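Local coordinates for uncharacterized protein DUF2179 (Eubacterium ventriosum, PDB 3HLU) that is of unknown function but forms the C-terminal DUF2179 domain of a YitT-type membrane protein, a small GlnB-like alpha-beta fold that pairs as a dimer, at residues Y12-K17 with D72-V77; A16-I21 with E46-M51; L29-T34 with I50-R55. All blocks are in the same frame, centred on the assembly; numbering follows the deposited sequence.

Contact 1: residues Y12-K17 with D72-V77; sequences YIVSAK and DAFMIV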
loop_
_atom_site.group_PDB
_atom_site.type_symbol
_atom_site.label_atom_id
_atom_site.label_comp_id
_atom_site.label_asym_id
_atom_site.label_seq_id
_atom_site.Cartn_x
_atom_site.Cartn_y
_atom_site.Cartn_z
ATOM N N TYR A 12 -6.241 1.602 0.912
ATOM C CA TYR A 12 -5.654 0.565 0.086
ATOM C C TYR A 12 -5.532 -0.719 0.894
ATOM O O TYR A 12 -5.135 -0.708 2.047
ATOM C CB TYR A 12 -4.300 1.009 -0.457
ATOM C CG TYR A 12 -4.330 2.389 -1.082
ATOM C CD1 TYR A 12 -4.090 3.520 -0.317
ATOM C CD2 TYR A 12 -4.595 2.560 -2.439
ATOM C CE1 TYR A 12 -4.110 4.782 -0.884
ATOM C CE2 TYR A 12 -4.615 3.822 -3.015
ATOM C CZ TYR A 12 -4.370 4.929 -2.229
ATOM O OH TYR A 12 -4.403 6.194 -2.777
ATOM N N ILE A 13 -5.920 -1.827 0.291
ATOM C CA ILE A 13 -5.839 -3.083 0.976
ATOM C C ILE A 13 -4.863 -3.936 0.212
ATOM O O ILE A 13 -5.057 -4.190 -0.976
ATOM C CB ILE A 13 -7.203 -3.767 1.027
ATOM C CG1 ILE A 13 -8.166 -2.926 1.854
ATOM C CG2 ILE A 13 -7.089 -5.191 1.577
ATOM C CD1 ILE A 13 -9.580 -3.429 1.808
ATOM N N VAL A 14 -3.799 -4.345 0.901
ATOM C CA VAL A 14 -2.815 -5.250 0.343
ATOM C C VAL A 14 -3.072 -6.673 0.787
ATOM O O VAL A 14 -2.978 -6.977 1.963
ATOM C CB VAL A 14 -1.414 -4.909 0.830
ATOM C CG1 VAL A 14 -0.399 -5.829 0.159
ATOM C CG2 VAL A 14 -1.100 -3.449 0.578
ATOM N N SER A 15 -3.364 -7.561 -0.155
ATOM C CA SER A 15 -3.553 -8.951 0.192
ATOM C C SER A 15 -3.379 -9.878 -0.989
ATOM O O SER A 15 -3.810 -9.579 -2.089
ATOM C CB SER A 15 -4.935 -9.162 0.780
ATOM O OG SER A 15 -5.289 -10.531 0.749
ATOM N N ALA A 16 -2.753 -11.022 -0.746
ATOM C CA ALA A 16 -2.653 -12.063 -1.752
ATOM C C ALA A 16 -4.040 -12.560 -2.155
ATOM O O ALA A 16 -4.283 -12.857 -3.336
ATOM C CB ALA A 16 -1.805 -13.213 -1.235
ATOM N N LYS A 17 -4.945 -12.643 -1.175
ATOM C CA LYS A 17 -6.302 -13.144 -1.386
ATOM C C LYS A 17 -7.280 -12.015 -1.780
ATOM O O LYS A 17 -8.474 -12.080 -1.510
ATOM C CB LYS A 17 -6.791 -13.851 -0.117
ATOM C CG LYS A 17 -5.927 -15.032 0.381
ATOM C CD LYS A 17 -6.281 -16.382 -0.292
ATOM C CE LYS A 17 -5.352 -16.706 -1.496
ATOM N NZ LYS A 17 -5.977 -17.614 -2.540
ATOM N N ASP A 72 -2.818 -11.941 6.963
ATOM C CA ASP A 72 -1.606 -11.192 6.659
ATOM C C ASP A 72 -1.911 -9.930 5.893
ATOM O O ASP A 72 -1.068 -9.040 5.797
ATOM C CB ASP A 72 -0.617 -12.058 5.902
ATOM C CG ASP A 72 -0.119 -13.225 6.743
ATOM O OD1 ASP A 72 -0.347 -14.394 6.324
ATOM O OD2 ASP A 72 0.463 -12.967 7.836
ATOM N N ALA A 73 -3.123 -9.850 5.358
ATOM C CA ALA A 73 -3.575 -8.639 4.693
ATOM C C ALA A 73 -3.412 -7.420 5.593
ATOM O O ALA A 73 -3.389 -7.521 6.821
ATOM C CB ALA A 73 -5.017 -8.779 4.256
ATOM N N PHE A 74 -3.283 -6.264 4.964
ATOM C CA PHE A 74 -3.277 -5.016 5.703
ATOM C C PHE A 74 -3.793 -3.870 4.834
ATOM O O PHE A 74 -3.990 -4.015 3.626
ATOM C CB PHE A 74 -1.888 -4.703 6.249
ATOM C CG PHE A 74 -0.852 -4.557 5.191
ATOM C CD1 PHE A 74 -0.270 -5.675 4.619
ATOM C CD2 PHE A 74 -0.473 -3.309 4.744
ATOM C CE1 PHE A 74 0.681 -5.546 3.626
ATOM C CE2 PHE A 74 0.483 -3.175 3.756
ATOM C CZ PHE A 74 1.065 -4.295 3.198
HETATM N N MSE A 75 -3.997 -2.728 5.478
HETATM C CA MSE A 75 -4.625 -1.581 4.856
HETATM C C MSE A 75 -3.766 -0.361 5.029
HETATM O O MSE A 75 -3.191 -0.143 6.083
HETATM C CB MSE A 75 -5.980 -1.315 5.508
HETATM C CG MSE A 75 -6.990 -2.406 5.268
HETATM SE SE MSE A 75 -8.682 -2.064 6.163
HETATM C CE MSE A 75 -8.188 -2.601 7.966
ATOM N N ILE A 76 -3.693 0.448 3.991
ATOM C CA ILE A 76 -3.109 1.763 4.117
ATOM C C ILE A 76 -4.200 2.809 4.062
ATOM O O ILE A 76 -4.921 2.921 3.073
ATOM C CB ILE A 76 -2.063 2.023 3.032
ATOM C CG1 ILE A 76 -0.949 0.981 3.145
ATOM C CG2 ILE A 76 -1.511 3.420 3.166
ATOM C CD1 ILE A 76 -0.128 0.830 1.893
ATOM N N VAL A 77 -4.319 3.560 5.147
ATOM C CA VAL A 77 -5.328 4.599 5.273
ATOM C C VAL A 77 -4.749 5.984 4.994
ATOM O O VAL A 77 -4.095 6.582 5.859
ATOM C CB VAL A 77 -5.920 4.612 6.684
ATOM C CG1 VAL A 77 -6.914 5.750 6.816
ATOM C CG2 VAL A 77 -6.549 3.257 7.008
#
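V14 lies over one face of the F74 ring, its CB 3.7 Å from the ring centroid and 22° off the ring normal, a CH-pi contact displaced toward the CE1, CZ and CE2 rim. Both methyls reach the same rim, CG1 near CE1 and CG2 near CZ. The ring is brought beside the valine because F74 CG stands between its own backbone N and carbonyl carbon (chi1 61°), which leans the ring across toward V14. On the same face of the sheet Y12 brings CD1 to 4.2 Å from I76 CB, the two side chains crossing at a slant. The opposite face carries I13 and the selenomethionine M75, side by side and pointing the same way, with I13 CG1 3.6 Å from M75 CG; the bend at chi3 then turns the methyl of M75 aside. Beyond the strands, S15 CB rests 3.5 Å from A73 CB. The backbones pair in antiparallel fashion, Y12 with I76 and V14 with F74 as hydrogen-bonded pairs and I13 with M75 as the non-hydrogen-bonded pair between them. Y12 N gives a nearly straight bond to I76 O (2.9 Å), returned by I76 N to Y12 O (2.7 Å). V14 N to F74 O (2.8 Å) and F74 N to V14 O (3.1 Å) close the second ring. At the polar edge S15 OG bonds to D70, and Y12 OH to S78 of the second subunit. Strand 74-77 is one of the two outermost strands within its chain, but F74 and M75 pair with a strand of the second subunit, which continues the sheet across the dimer. Helix 56-67 packs on the I13 and M75 face through V62, while strand 48-54 flanks strand 9-14 on its other edge.

Contact 2: residues A16-I21 with E46-M51; sequences AKRKII and ETEVIM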
loop_
_atom_site.group_PDB
_atom_site.type_symbol
_atom_site.label_atom_id
_atom_site.label_comp_id
_atom_site.label_asym_id
_atom_site.label_seq_id
_atom_site.Cartn_x
_atom_site.Cartn_y
_atom_site.Cartn_z
ATOM N N ALA A 16 -2.753 -11.022 -0.746
ATOM C CA ALA A 16 -2.653 -12.063 -1.752
ATOM C C ALA A 16 -4.040 -12.560 -2.155
ATOM O O ALA A 16 -4.283 -12.857 -3.336
ATOM C CB ALA A 16 -1.805 -13.213 -1.235
ATOM N N LYS A 17 -4.945 -12.643 -1.175
ATOM C CA LYS A 17 -6.302 -13.144 -1.386
ATOM C C LYS A 17 -7.280 -12.015 -1.780
ATOM O O LYS A 17 -8.474 -12.080 -1.510
ATOM C CB LYS A 17 -6.791 -13.851 -0.117
ATOM C CG LYS A 17 -5.927 -15.032 0.381
ATOM C CD LYS A 17 -6.281 -16.382 -0.292
ATOM C CE LYS A 17 -5.352 -16.706 -1.496
ATOM N NZ LYS A 17 -5.977 -17.614 -2.540
ATOM N N ARG A 18 -6.777 -10.985 -2.444
ATOM C CA ARG A 18 -7.572 -9.786 -2.673
ATOM C C ARG A 18 -8.851 -9.999 -3.500
ATOM O O ARG A 18 -9.862 -9.363 -3.215
ATOM C CB ARG A 18 -6.721 -8.665 -3.274
ATOM C CG ARG A 18 -6.622 -8.721 -4.784
ATOM C CD ARG A 18 -5.650 -9.792 -5.242
ATOM N NE ARG A 18 -4.270 -9.294 -5.178
ATOM C CZ ARG A 18 -3.525 -8.977 -6.238
ATOM N NH1 ARG A 18 -2.279 -8.535 -6.060
ATOM N NH2 ARG A 18 -4.018 -9.118 -7.475
ATOM N N LYS A 19 -8.823 -10.867 -4.511
ATOM C CA LYS A 19 -10.032 -11.108 -5.301
ATOM C C LYS A 19 -11.199 -11.609 -4.436
ATOM O O LYS A 19 -12.323 -11.127 -4.526
ATOM C CB LYS A 19 -9.778 -12.085 -6.450
ATOM C CG LYS A 19 -11.081 -12.434 -7.171
ATOM C CD LYS A 19 -10.970 -13.528 -8.240
ATOM C CE LYS A 19 -12.342 -13.732 -8.904
ATOM N NZ LYS A 19 -12.282 -14.529 -10.170
ATOM N N ILE A 20 -10.922 -12.584 -3.590
ATOM C CA ILE A 20 -11.891 -13.024 -2.589
ATOM C C ILE A 20 -12.366 -11.889 -1.667
ATOM O O ILE A 20 -13.561 -11.718 -1.436
ATOM C CB ILE A 20 -11.295 -14.150 -1.736
ATOM C CG1 ILE A 20 -10.903 -15.327 -2.637
ATOM C CG2 ILE A 20 -12.271 -14.583 -0.681
ATOM C CD1 ILE A 20 -10.122 -16.408 -1.917
ATOM N N ILE A 21 -11.424 -11.115 -1.135
ATOM C CA ILE A 21 -11.777 -9.994 -0.273
ATOM C C ILE A 21 -12.645 -8.969 -0.982
ATOM O O ILE A 21 -13.622 -8.485 -0.426
ATOM C CB ILE A 21 -10.540 -9.262 0.259
ATOM C CG1 ILE A 21 -9.767 -10.165 1.214
ATOM C CG2 ILE A 21 -10.959 -7.974 0.964
ATOM C CD1 ILE A 21 -8.501 -9.539 1.744
ATOM N N GLU A 46 3.511 -7.455 -11.949
ATOM C CA GLU A 46 2.279 -6.820 -11.497
ATOM C C GLU A 46 1.848 -7.264 -10.091
ATOM O O GLU A 46 2.013 -8.424 -9.681
ATOM C CB GLU A 46 1.129 -6.972 -12.520
ATOM C CG GLU A 46 1.394 -7.936 -13.672
ATOM C CD GLU A 46 0.513 -7.648 -14.900
ATOM O OE1 GLU A 46 1.059 -7.156 -15.928
ATOM O OE2 GLU A 46 -0.718 -7.909 -14.829
ATOM N N THR A 47 1.319 -6.299 -9.353
ATOM C CA THR A 47 0.700 -6.557 -8.070
ATOM C C THR A 47 -0.502 -5.610 -7.999
ATOM O O THR A 47 -0.439 -4.454 -8.423
ATOM C CB THR A 47 1.719 -6.375 -6.919
ATOM O OG1 THR A 47 1.096 -6.601 -5.646
ATOM C CG2 THR A 47 2.322 -4.988 -6.971
ATOM N N GLU A 48 -1.625 -6.136 -7.536
ATOM C CA GLU A 48 -2.865 -5.380 -7.551
ATOM C C GLU A 48 -3.266 -5.027 -6.145
ATOM O O GLU A 48 -3.142 -5.823 -5.217
ATOM C CB GLU A 48 -3.994 -6.227 -8.101
ATOM C CG GLU A 48 -4.056 -6.445 -9.583
ATOM C CD GLU A 48 -5.397 -7.065 -9.951
ATOM O OE1 GLU A 48 -5.883 -7.945 -9.172
ATOM O OE2 GLU A 48 -5.965 -6.649 -10.995
ATOM N N VAL A 49 -3.821 -3.842 -6.011
ATOM C CA VAL A 49 -4.229 -3.340 -4.730
ATOM C C VAL A 49 -5.722 -3.021 -4.805
ATOM O O VAL A 49 -6.201 -2.602 -5.847
ATOM C CB VAL A 49 -3.364 -2.100 -4.398
ATOM C CG1 VAL A 49 -4.101 -1.093 -3.531
ATOM C CG2 VAL A 49 -2.050 -2.537 -3.781
ATOM N N ILE A 50 -6.462 -3.261 -3.723
ATOM C CA ILE A 50 -7.853 -2.815 -3.645
ATOM C C ILE A 50 -7.927 -1.388 -3.112
ATOM O O ILE A 50 -7.464 -1.100 -2.013
ATOM C CB ILE A 50 -8.729 -3.712 -2.729
ATOM C CG1 ILE A 50 -8.688 -5.168 -3.158
ATOM C CG2 ILE A 50 -10.164 -3.231 -2.713
ATOM C CD1 ILE A 50 -9.349 -6.075 -2.164
HETATM N N MSE A 51 -8.523 -0.497 -3.900
HETATM C CA MSE A 51 -8.802 0.860 -3.459
HETATM C C MSE A 51 -10.281 1.052 -3.116
HETATM O O MSE A 51 -11.167 0.611 -3.838
HETATM C CB MSE A 51 -8.374 1.853 -4.523
HETATM C CG MSE A 51 -8.897 3.249 -4.294
HETATM SE SE MSE A 51 -8.041 4.414 -5.591
HETATM C CE MSE A 51 -7.416 3.049 -6.868
#
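R18 and E48 form a salt bridge that ties the first turn of helix 18-28 to the start of strand 48-54, with an apolar helix-on-sheet contact at I50 beside it. R18 NH2 lies 2.8 Å from E48 OE1. The two side chains cross at about a right angle, and the guanidinium and carboxylate planes are 32° apart. R18 reaches the strand by a folded route: CG sits between the backbone N and carbonyl carbon (chi1 86°), and further bends at chi2 and chi3 lay one guanidinium face over E48, near its CB and backbone C. T47 OG1 lies at the guanidinium edge, 3.9 Å from NH1. R18 NE donates to S15 O, so the group is held by the backbone just before its helix as well as by the E48 carboxylate. Replacing R18 with an alanine would probably leave the E48 carboxylate without its cationic mate and S15 O without this side-chain donor. Two residues farther along the strand, on the same face, I50 brings its CD1 to the helix, 3.9 Å from R18 CB, 3.5 Å from R18 O and 4.0 Å from I21 CG2. The methyl thus rests on the first turn, against R18 and I21, where I21 N bonds to the O of K17, the N-cap residue. Much of this strand's pairing lies elsewhere: V49 and T47 bond to strand 34-40, and I50 to I13 of strand 9-14. Helix 18-28 packs on the sheet face that carries I50, whereas V49 faces the other way and packs on I76 of the second subunit.

Contact 3: residues L29-T34 with I50-R55; sequences LDLGVT and IMCVMR
T34 and M51 form an antiparallel hydrogen-bonded pair, T34 N giving to M51 O at 3.0 Å and M51 N to T34 O at 2.9 Å. The first donor lies in the carbonyl plane; in the second, M51 N meets T34 O nearly end-on, with a C=O...N angle of 167°. V33 CA adds a bent CA-H...O contact to the same M51 O, which also takes the T34 N-H. Among the side chains V33 touches two strand residues, I50 and C52. Its CB lies 3.8 Å from I50 CG2, the two side chains meeting at a slant, while its CG1 reaches C52 SG at 3.9 Å. CG1 takes up that place because it is anti to the carbonyl carbon (chi1 -41°), leaving CG2 to lie against I50 CG2. C52 directs its sulfur anti to the backbone N (chi1 -176°), and there SG also meets L31 CD2, at 4.2 Å. This sulfur is therefore shared by two apolar side chains of the incoming loop. Across the paired residues T34 CB approaches the selenomethionine methyl, M51 CE, at 4.3 Å. Farther along, where direct strand pairing has ceased, a water takes over: it donates to G32 O at 2.9 Å and accepts a weak bond from V53 N. The segment 29-34 is the loop that leaves helix 18-28 and leads into strand 34-40, so the T34-M51 pair marks where the chain joins the edge of the sheet. L31 packs against M25 of helix 18-28 and against T58 and V62 of helix 56-67; I50 and C52 face helix 18-28 through A22 and M25, and strand 9-14 lies along the other edge of strand 48-54.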
loop_
_atom_site.group_PDB
_atom_site.type_symbol
_atom_site.label_atom_id
_atom_site.label_comp_id
_atom_site.label_asym_id
_atom_site.label_seq_id
_atom_site.Cartn_x
_atom_site.Cartn_y
_atom_site.Cartn_z
ATOM N N LEU A 29 -21.064 -6.062 2.082
ATOM C CA LEU A 29 -21.008 -4.676 2.557
ATOM C C LEU A 29 -21.361 -3.655 1.456
ATOM O O LEU A 29 -21.351 -2.451 1.682
ATOM C CB LEU A 29 -19.647 -4.386 3.166
ATOM C CG LEU A 29 -19.172 -5.461 4.147
ATOM C CD1 LEU A 29 -17.726 -5.194 4.580
ATOM C CD2 LEU A 29 -20.106 -5.560 5.354
ATOM N N ASP A 30 -21.697 -4.148 0.270
ATOM C CA ASP A 30 -22.142 -3.285 -0.828
ATOM C C ASP A 30 -21.155 -2.178 -1.137
ATOM O O ASP A 30 -21.533 -1.123 -1.654
ATOM C CB ASP A 30 -23.518 -2.677 -0.532
ATOM C CG ASP A 30 -24.541 -3.720 -0.132
ATOM O OD1 ASP A 30 -25.169 -4.324 -1.047
ATOM O OD2 ASP A 30 -24.709 -3.931 1.100
ATOM N N LEU A 31 -19.889 -2.421 -0.821
ATOM C CA LEU A 31 -18.858 -1.423 -1.041
ATOM C C LEU A 31 -18.401 -1.469 -2.469
ATOM O O LEU A 31 -18.213 -2.551 -3.038
ATOM C CB LEU A 31 -17.669 -1.671 -0.125
ATOM C CG LEU A 31 -17.897 -1.285 1.325
ATOM C CD1 LEU A 31 -16.847 -1.941 2.133
ATOM C CD2 LEU A 31 -17.870 0.221 1.468
ATOM N N GLY A 32 -18.236 -0.287 -3.053
ATOM C CA GLY A 32 -17.671 -0.157 -4.381
ATOM C C GLY A 32 -16.166 0.012 -4.307
ATOM O O GLY A 32 -15.649 0.908 -3.613
ATOM N N VAL A 33 -15.457 -0.864 -5.011
ATOM C CA VAL A 33 -14.008 -0.846 -4.977
ATOM C C VAL A 33 -13.422 -0.830 -6.387
ATOM O O VAL A 33 -14.043 -1.314 -7.352
ATOM C CB VAL A 33 -13.435 -2.033 -4.145
ATOM C CG1 VAL A 33 -14.259 -2.241 -2.883
ATOM C CG2 VAL A 33 -13.389 -3.306 -4.953
ATOM N N THR A 34 -12.236 -0.240 -6.503
ATOM C CA THR A 34 -11.481 -0.276 -7.749
ATOM C C THR A 34 -10.257 -1.155 -7.542
ATOM O O THR A 34 -9.595 -1.086 -6.514
ATOM C CB THR A 34 -10.997 1.121 -8.172
ATOM O OG1 THR A 34 -11.927 2.120 -7.722
ATOM C CG2 THR A 34 -10.855 1.179 -9.679
ATOM N N ILE A 50 -6.462 -3.261 -3.723
ATOM C CA ILE A 50 -7.853 -2.815 -3.645
ATOM C C ILE A 50 -7.927 -1.388 -3.112
ATOM O O ILE A 50 -7.464 -1.100 -2.013
ATOM C CB ILE A 50 -8.729 -3.712 -2.729
ATOM C CG1 ILE A 50 -8.688 -5.168 -3.158
ATOM C CG2 ILE A 50 -10.164 -3.231 -2.713
ATOM C CD1 ILE A 50 -9.349 -6.075 -2.164
HETATM N N MSE A 51 -8.523 -0.497 -3.900
HETATM C CA MSE A 51 -8.802 0.860 -3.459
HETATM C C MSE A 51 -10.281 1.052 -3.116
HETATM O O MSE A 51 -11.167 0.611 -3.838
HETATM C CB MSE A 51 -8.374 1.853 -4.523
HETATM C CG MSE A 51 -8.897 3.249 -4.294
HETATM SE SE MSE A 51 -8.041 4.414 -5.591
HETATM C CE MSE A 51 -7.416 3.049 -6.868
ATOM N N CYS A 52 -10.548 1.719 -2.007
ATOM C CA CYS A 52 -11.908 1.898 -1.584
ATOM C C CYS A 52 -12.010 3.127 -0.697
ATOM O O CYS A 52 -11.271 3.268 0.270
ATOM C CB CYS A 52 -12.385 0.653 -0.848
ATOM S SG CYS A 52 -14.128 0.692 -0.359
ATOM N N VAL A 53 -12.920 4.031 -1.047
ATOM C CA VAL A 53 -13.224 5.168 -0.193
ATOM C C VAL A 53 -14.360 4.769 0.725
ATOM O O VAL A 53 -15.302 4.102 0.302
ATOM C CB VAL A 53 -13.632 6.396 -1.004
ATOM C CG1 VAL A 53 -12.522 6.786 -1.971
ATOM C CG2 VAL A 53 -14.924 6.113 -1.766
HETATM N N MSE A 54 -14.261 5.167 1.984
HETATM C CA MSE A 54 -15.187 4.677 2.984
HETATM C C MSE A 54 -15.046 5.427 4.300
HETATM O O MSE A 54 -14.031 6.058 4.560
HETATM C CB MSE A 54 -14.943 3.190 3.215
HETATM C CG MSE A 54 -13.697 2.910 4.046
HETATM SE SE MSE A 54 -13.274 0.997 4.267
HETATM C CE MSE A 54 -12.141 0.724 2.687
ATOM N N ARG A 55 -16.089 5.345 5.118
ATOM C CA ARG A 55 -16.120 5.968 6.429
ATOM C C ARG A 55 -15.418 5.025 7.407
ATOM O O ARG A 55 -15.276 3.835 7.110
ATOM C CB ARG A 55 -17.578 6.220 6.845
ATOM C CG ARG A 55 -18.520 6.526 5.667
ATOM C CD ARG A 55 -19.899 7.020 6.105
ATOM N NE ARG A 55 -19.952 8.482 6.204
ATOM C CZ ARG A 55 -21.060 9.179 6.455
ATOM N NH1 ARG A 55 -21.019 10.510 6.532
ATOM N NH2 ARG A 55 -22.216 8.546 6.637
HETATM O O HOH W 1 -14.192 3.317 -4.216
#

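The three contacts follow one antiparallel sheet of strand order 34-40, 48-54, 9-14, 74-77. Contact 1 joins the last two strands, contact 3 begins the pairing of the first two, and contact 2 lays helix 18-28 against strand 48-54. Contacts 1 and 2 have centres about 8 Å apart and share A16 and K17; I13 N lies 2.9 Å from I50 O, a probable hydrogen bond linking the central strands. Contacts 2 and 3 share I50 and M51, with centres about 13 Å apart, so I50 meets the helix and the loop at once. Contacts 1 and 2 touch the second subunit, whereas contact 3 lies away from that interface.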